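Local coordinates for protein UDP-N-acetylglucosamine 2-epimerase (Listeria monocytogenes, PDB 3OT5) that probably interconverts UDP-N-acetylglucosamine and UDP-N-acetylmannosamine by inverting carbon 2 of the sugar, at residues A[151-154]-A[160-163]; A[173-178]-A[182-187]; A[246-251]-A[258-263]. All coordinates share one frame; numbering follows the deposited sequence.

Contact 1: A[151-154]-A[160-163]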
# COMPACT_ATOMS: atom_id res chain seq x y z
N TRP A 151 -4.76 13.61 -12.45
CA TRP A 151 -5.47 14.39 -13.47
C TRP A 151 -4.76 14.34 -14.84
O TRP A 151 -5.09 15.10 -15.76
CB TRP A 151 -5.69 15.84 -13.03
CG TRP A 151 -6.29 15.99 -11.65
CD1 TRP A 151 -5.64 16.41 -10.51
CD2 TRP A 151 -7.62 15.68 -11.26
NE1 TRP A 151 -6.51 16.41 -9.45
CE2 TRP A 151 -7.73 15.96 -9.88
CE3 TRP A 151 -8.74 15.21 -11.94
CZ2 TRP A 151 -8.92 15.78 -9.17
CZ3 TRP A 151 -9.92 15.02 -11.24
CH2 TRP A 151 -10.00 15.31 -9.87
N ASN A 152 -3.75 13.47 -14.95
CA ASN A 152 -3.03 13.29 -16.19
C ASN A 152 -3.39 11.91 -16.75
O ASN A 152 -2.89 10.89 -16.28
CB ASN A 152 -1.53 13.43 -15.97
CG ASN A 152 -0.76 13.32 -17.27
OD1 ASN A 152 -1.15 12.59 -18.18
ND2 ASN A 152 0.35 14.03 -17.35
N LYS A 153 -4.25 11.88 -17.75
CA LYS A 153 -4.72 10.62 -18.32
C LYS A 153 -3.62 9.63 -18.74
O LYS A 153 -3.88 8.44 -18.81
CB LYS A 153 -5.71 10.87 -19.45
CG LYS A 153 -5.19 11.69 -20.60
CD LYS A 153 -6.28 11.96 -21.65
CE LYS A 153 -6.83 10.66 -22.26
NZ LYS A 153 -7.84 10.90 -23.33
N TYR A 154 -2.41 10.12 -19.01
CA TYR A 154 -1.31 9.25 -19.42
C TYR A 154 -0.17 9.06 -18.40
O TYR A 154 0.90 8.56 -18.74
CB TYR A 154 -0.68 9.73 -20.73
CG TYR A 154 -1.63 9.81 -21.90
CD1 TYR A 154 -2.43 8.74 -22.24
CD2 TYR A 154 -1.66 10.94 -22.72
CE1 TYR A 154 -3.29 8.80 -23.33
CE2 TYR A 154 -2.50 11.01 -23.82
CZ TYR A 154 -3.32 9.94 -24.12
OH TYR A 154 -4.16 9.99 -25.19
N GLU A 160 -4.30 5.99 -13.97
CA GLU A 160 -5.11 7.20 -13.73
C GLU A 160 -6.48 7.01 -14.39
O GLU A 160 -7.53 7.27 -13.77
CB GLU A 160 -4.44 8.44 -14.29
CG GLU A 160 -5.26 9.73 -14.19
CD GLU A 160 -5.50 10.23 -12.77
OE1 GLU A 160 -4.95 9.67 -11.79
OE2 GLU A 160 -6.22 11.23 -12.63
N MET A 161 -6.48 6.56 -15.63
CA MET A 161 -7.75 6.36 -16.34
C MET A 161 -8.53 5.24 -15.68
O MET A 161 -9.74 5.33 -15.56
CB MET A 161 -7.55 6.06 -17.82
CG MET A 161 -8.88 6.01 -18.59
SD MET A 161 -9.72 7.63 -18.54
CE MET A 161 -8.63 8.63 -19.52
N ASN A 162 -7.85 4.19 -15.23
CA ASN A 162 -8.54 3.11 -14.56
C ASN A 162 -9.34 3.63 -13.39
O ASN A 162 -10.55 3.40 -13.31
CB ASN A 162 -7.58 2.01 -14.10
CG ASN A 162 -7.13 1.12 -15.25
OD1 ASN A 162 -7.78 1.10 -16.27
ND2 ASN A 162 -6.00 0.40 -15.07
N ARG A 163 -8.69 4.37 -12.51
CA ARG A 163 -9.39 4.86 -11.32
C ARG A 163 -10.46 5.90 -11.64
O ARG A 163 -11.42 6.06 -10.86
CB ARG A 163 -8.38 5.35 -10.28
CG ARG A 163 -7.49 6.47 -10.71
CD ARG A 163 -6.24 6.42 -9.85
NE ARG A 163 -5.23 7.38 -10.26
CZ ARG A 163 -3.98 7.34 -9.83
NH1 ARG A 163 -3.59 6.37 -9.00
NH2 ARG A 163 -3.11 8.25 -10.23
O HOH W 1 -4.17 6.37 -17.24

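Contact 2: A[173-178]-A[182-187]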
# COMPACT_ATOMS: atom_id res chain seq x y z
N HIS A 173 -17.72 4.74 -2.74
CA HIS A 173 -16.30 5.00 -2.78
C HIS A 173 -15.72 5.02 -1.40
O HIS A 173 -16.23 5.69 -0.50
CB HIS A 173 -16.08 6.36 -3.43
CG HIS A 173 -16.80 6.53 -4.73
ND1 HIS A 173 -16.20 6.33 -5.95
CD2 HIS A 173 -18.08 6.86 -5.00
CE1 HIS A 173 -17.07 6.55 -6.92
NE2 HIS A 173 -18.23 6.86 -6.36
N PHE A 174 -14.63 4.29 -1.24
CA PHE A 174 -13.95 4.22 0.01
C PHE A 174 -12.61 4.90 -0.25
O PHE A 174 -11.69 4.31 -0.77
CB PHE A 174 -13.82 2.75 0.44
CG PHE A 174 -15.13 1.99 0.36
CD1 PHE A 174 -16.15 2.23 1.26
CD2 PHE A 174 -15.32 1.03 -0.63
CE1 PHE A 174 -17.33 1.54 1.19
CE2 PHE A 174 -16.50 0.31 -0.70
CZ PHE A 174 -17.52 0.58 0.21
N SER A 175 -12.55 6.19 0.06
CA SER A 175 -11.35 6.97 -0.17
C SER A 175 -10.36 6.78 0.96
O SER A 175 -10.75 6.61 2.11
CB SER A 175 -11.69 8.46 -0.29
OG SER A 175 -12.54 8.68 -1.40
N PRO A 176 -9.07 6.78 0.63
CA PRO A 176 -8.11 6.61 1.69
C PRO A 176 -7.86 7.91 2.43
O PRO A 176 -7.48 7.88 3.59
CB PRO A 176 -6.85 6.16 0.95
CG PRO A 176 -6.95 6.86 -0.35
CD PRO A 176 -8.42 6.88 -0.68
N THR A 177 -8.11 9.04 1.78
CA THR A 177 -7.86 10.33 2.39
C THR A 177 -8.92 11.37 2.07
O THR A 177 -9.76 11.18 1.18
CB THR A 177 -6.52 10.91 1.90
OG1 THR A 177 -6.58 11.11 0.48
CG2 THR A 177 -5.36 9.97 2.23
N LYS A 178 -8.85 12.48 2.79
CA LYS A 178 -9.77 13.58 2.60
C LYS A 178 -9.60 14.09 1.17
O LYS A 178 -10.59 14.38 0.49
CB LYS A 178 -9.51 14.69 3.62
CG LYS A 178 -10.53 15.84 3.56
CD LYS A 178 -10.24 16.94 4.58
CE LYS A 178 -11.26 18.08 4.49
NZ LYS A 178 -11.02 19.17 5.51
N GLU A 182 -12.27 14.74 -1.87
CA GLU A 182 -12.44 16.02 -2.56
C GLU A 182 -12.31 15.84 -4.08
O GLU A 182 -13.05 16.46 -4.83
CB GLU A 182 -11.43 17.03 -2.04
CG GLU A 182 -11.70 17.45 -0.61
CD GLU A 182 -10.60 18.28 -0.01
OE1 GLU A 182 -10.87 18.96 1.01
OE2 GLU A 182 -9.46 18.26 -0.54
N ASN A 183 -11.37 15.02 -4.52
CA ASN A 183 -11.21 14.75 -5.95
C ASN A 183 -12.51 14.23 -6.51
O ASN A 183 -12.96 14.65 -7.57
CB ASN A 183 -10.11 13.72 -6.20
CG ASN A 183 -8.73 14.25 -5.87
OD1 ASN A 183 -8.53 15.45 -5.76
ND2 ASN A 183 -7.77 13.37 -5.73
N LEU A 184 -13.13 13.31 -5.78
CA LEU A 184 -14.38 12.72 -6.21
C LEU A 184 -15.48 13.77 -6.21
O LEU A 184 -16.30 13.81 -7.12
CB LEU A 184 -14.73 11.50 -5.37
CG LEU A 184 -13.81 10.30 -5.63
CD1 LEU A 184 -13.92 9.26 -4.52
CD2 LEU A 184 -14.11 9.69 -7.03
N LEU A 185 -15.49 14.63 -5.20
CA LEU A 185 -16.49 15.69 -5.12
C LEU A 185 -16.35 16.67 -6.29
O LEU A 185 -17.36 17.12 -6.83
CB LEU A 185 -16.40 16.45 -3.80
CG LEU A 185 -16.81 15.65 -2.56
CD1 LEU A 185 -16.59 16.48 -1.30
CD2 LEU A 185 -18.26 15.19 -2.67
N ALA A 186 -15.12 17.00 -6.66
CA ALA A 186 -14.86 17.93 -7.77
C ALA A 186 -15.40 17.38 -9.10
O ALA A 186 -15.72 18.14 -10.01
CB ALA A 186 -13.38 18.27 -7.88
N GLU A 187 -15.49 16.05 -9.20
CA GLU A 187 -16.03 15.40 -10.39
C GLU A 187 -17.56 15.25 -10.29
O GLU A 187 -18.19 14.60 -11.12
CB GLU A 187 -15.38 14.04 -10.62
CG GLU A 187 -13.90 14.13 -10.94
CD GLU A 187 -13.21 12.79 -10.96
OE1 GLU A 187 -13.77 11.81 -10.42
OE2 GLU A 187 -12.08 12.71 -11.50

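Contact 3: A[246-251]-A[258-263]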
# COMPACT_ATOMS: atom_id res chain seq x y z
N GLU A 246 26.62 6.50 -0.74
CA GLU A 246 27.72 7.16 -0.04
C GLU A 246 27.18 7.85 1.20
O GLU A 246 27.85 7.87 2.23
CB GLU A 246 28.44 8.15 -0.96
CG GLU A 246 29.21 7.48 -2.10
CD GLU A 246 29.88 8.48 -3.03
OE1 GLU A 246 30.87 8.09 -3.71
OE2 GLU A 246 29.45 9.64 -3.09
N ALA A 247 25.97 8.40 1.12
CA ALA A 247 25.36 9.08 2.25
C ALA A 247 25.12 8.14 3.42
O ALA A 247 25.53 8.44 4.54
CB ALA A 247 24.04 9.72 1.83
N VAL A 248 24.45 7.01 3.16
CA VAL A 248 24.15 6.04 4.21
C VAL A 248 25.42 5.37 4.75
O VAL A 248 25.52 5.07 5.93
CB VAL A 248 23.07 5.01 3.74
CG1 VAL A 248 21.74 5.71 3.55
CG2 VAL A 248 23.49 4.30 2.47
N ARG A 249 26.40 5.14 3.88
CA ARG A 249 27.68 4.59 4.31
C ARG A 249 28.23 5.52 5.39
O ARG A 249 28.63 5.08 6.48
CB ARG A 249 28.66 4.57 3.15
CG ARG A 249 30.09 4.16 3.49
CD ARG A 249 30.26 2.67 3.75
NE ARG A 249 31.66 2.37 4.07
CZ ARG A 249 32.23 1.16 4.01
NH1 ARG A 249 31.54 0.11 3.57
NH2 ARG A 249 33.51 1.02 4.33
N GLU A 250 28.25 6.81 5.08
CA GLU A 250 28.76 7.82 6.00
C GLU A 250 27.93 7.92 7.30
O GLU A 250 28.49 8.18 8.37
CB GLU A 250 28.87 9.18 5.29
CG GLU A 250 29.52 10.26 6.13
CD GLU A 250 29.84 11.53 5.34
OE1 GLU A 250 30.09 12.58 5.98
OE2 GLU A 250 29.84 11.49 4.09
N ILE A 251 26.62 7.71 7.20
CA ILE A 251 25.75 7.75 8.38
C ILE A 251 26.17 6.59 9.28
O ILE A 251 26.37 6.76 10.50
CB ILE A 251 24.25 7.60 8.00
CG1 ILE A 251 23.76 8.80 7.17
CG2 ILE A 251 23.38 7.50 9.24
CD1 ILE A 251 22.35 8.62 6.60
N THR A 258 24.34 2.12 14.85
CA THR A 258 23.36 1.94 13.78
C THR A 258 23.75 0.82 12.85
O THR A 258 24.92 0.48 12.71
CB THR A 258 23.23 3.19 12.88
OG1 THR A 258 24.47 3.41 12.20
CG2 THR A 258 22.86 4.42 13.69
N GLU A 259 22.74 0.22 12.23
CA GLU A 259 22.95 -0.83 11.25
C GLU A 259 22.05 -0.51 10.07
O GLU A 259 20.96 0.02 10.24
CB GLU A 259 22.68 -2.22 11.82
CG GLU A 259 23.68 -2.64 12.88
CD GLU A 259 23.65 -4.13 13.18
OE1 GLU A 259 23.10 -4.90 12.35
OE2 GLU A 259 24.19 -4.52 14.23
N LEU A 260 22.54 -0.81 8.87
CA LEU A 260 21.81 -0.54 7.65
C LEU A 260 21.45 -1.83 6.96
O LEU A 260 22.29 -2.72 6.83
CB LEU A 260 22.65 0.33 6.71
CG LEU A 260 22.16 0.56 5.26
CD1 LEU A 260 20.81 1.23 5.19
CD2 LEU A 260 23.19 1.37 4.48
N VAL A 261 20.20 -1.94 6.55
CA VAL A 261 19.72 -3.08 5.81
C VAL A 261 19.28 -2.51 4.47
O VAL A 261 18.50 -1.57 4.42
CB VAL A 261 18.54 -3.80 6.49
CG1 VAL A 261 18.01 -4.92 5.59
CG2 VAL A 261 18.97 -4.36 7.83
N TYR A 262 19.82 -3.06 3.40
CA TYR A 262 19.50 -2.62 2.07
C TYR A 262 19.18 -3.78 1.15
O TYR A 262 20.09 -4.43 0.66
CB TYR A 262 20.64 -1.79 1.46
CG TYR A 262 20.36 -1.44 0.02
CD1 TYR A 262 19.33 -0.56 -0.31
CD2 TYR A 262 21.12 -1.97 -1.02
CE1 TYR A 262 19.05 -0.25 -1.64
CE2 TYR A 262 20.86 -1.65 -2.34
CZ TYR A 262 19.83 -0.80 -2.65
OH TYR A 262 19.56 -0.50 -3.97
N PRO A 263 17.89 -4.05 0.95
CA PRO A 263 17.52 -5.10 0.02
C PRO A 263 17.93 -4.58 -1.35
O PRO A 263 17.32 -3.65 -1.87
CB PRO A 263 15.99 -5.17 0.16
CG PRO A 263 15.69 -4.54 1.46
CD PRO A 263 16.71 -3.48 1.62

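Contact 1: A[151-154]-A[160-163]
E160 and W151 meet through a short bond: the backbone N of W151 donates to OE2 of E160 at 2.8 Å. The bond is bent, with an N-H...O angle of 139°, and it reaches the oxygen from well above the carboxylate plane, 66° out of it. Glutamate suits this buried place because its two oxygens serve different parts of the chain. OE2 also takes Q164, while OE1 is held side-on by NE and NH2 of R163, each at 2.8 Å, and by the backbone N of T150. Lying almost exactly in the guanidinium plane, OE1 receives a salt bridge that limits how the carboxylate can turn, and R163 uses its remaining nitrogen, NH1, for D123. With CG of E160 anti to the backbone N, that carbon comes to 3.4 Å from the carbonyl O of N152, and a bend at chi2 (67°) then turns the carboxylate to N of W151. This is a beta-alpha connection of the N-terminal Rossmann-like domain, in which the loop after strand 140-144 is fastened to the first turn of helix 159-169. Toward solvent the fit is looser. The side chains of K153 and M161 run side by side, CB of K153 3.7 Å from CE of M161; both are flexible chains that can share apolar surface while the ammonium leads away from the helix. Water 1 donates to O of K153 (2.6 Å) and accepts from N of M161 (2.8 Å), linking the two backbones through one bridging molecule. The exposed loop is shaped by N152, whose OD1 accepts from N of Y154 at 2.9 Å in an Asx turn.

Contact 2: A[173-178]-A[182-187]
The backbone N of E182 donates to the carbonyl O of K178 at 2.9 Å, the i to i+4 bond of a first helical turn, whereas farther along the helix L184 lies over the strand with its CA 8.7 Å from that of H173. L184 carries the buried half. Its CD1 drops between two strand side chains, 3.5 Å from OG of S175 and 3.8 Å from CB of H173; the same methyl reaches the imidazole obliquely, with CD2 close to ND1. A branched leucine fills this place well, since its two methyls can both pack. The small S175 leaves room for the methyl and spends its hydroxyl on the carbonyl O of A146. These residues belong to a beta-alpha-beta crossover of the Rossmann-like sheet, strand 172-175 through helix 178-186 to strand 194-196, where I194 packs against both L184 and S175. T177 starts the helix as its N-cap, OG1 bonded to N of A180. At the exposed end, K178 and E182 meet more loosely. CG of E182, beside its own backbone N (chi1 -68°), lies 3.4 Å from O of K178. The extended lysine passes OE1 of E182 with its CE at 3.6 Å, and NZ lies 4.5 Å from that oxygen, opposite charges that probably attract only weakly at this range. Lysine and glutamate suit an exposed helix start because their charged ends can be hydrated.

Contact 3: A[246-251]-A[258-263]
OG1 of T258 is hydrogen-bonded to O of R255, in the turn between helix 240-254 and strand 258-263, and stays 4.2 Å from the carbonyl O of I251, too far to bond. Threonine fits here, a beta-branched residue at the start of a strand with a hydroxyl to tie back that turn. The main touch is apolar. CD2 of L260 sits against CB and the CG2 branch of V248, 3.6 Å from CG2 and 3.7 Å from CB, the two side chains crossing at about a right angle. In L260 a chi1 of 171° carries CG toward the helix, and a chi2 of 60° turns CD2 onto V248. Helix and strand form the second half of the beta-alpha-beta crossover 225-229, 240-254, 258-263 of the second Rossmann-like domain, whose two strands are parallel and adjacent in the sheet: V248 also rests on M229 and L278, L260 on I284, and I251 on I227. Since V248 and L260 meet through methyl groups and the hydroxyl of T258 is bonded to R255, this contact probably rests on close fit and exclusion of water rather than on directed bonds.

How the contacts relate
Contacts 1 and 2 follow one another along the N-terminal Rossmann-like domain, helix 159-169 leading into strand 172-175, and their centres are 15 Å apart. They touch through the indole of W151, whose CZ3 packs 3.2 Å from OE2 of E187 and whose CZ2 lies 3.4 Å from OD1 of N183, so the loop of contact 1 reaches the helix of contact 2. Contact 3 belongs to the other sheet, its centre about 38 Å from that of contact 2 and across the centre of the chain; the nearest atoms of contacts 1 and 3 are about 24 Å apart. In relatives the nucleotide sugar binds in the cleft between two such domains, and probably does so here.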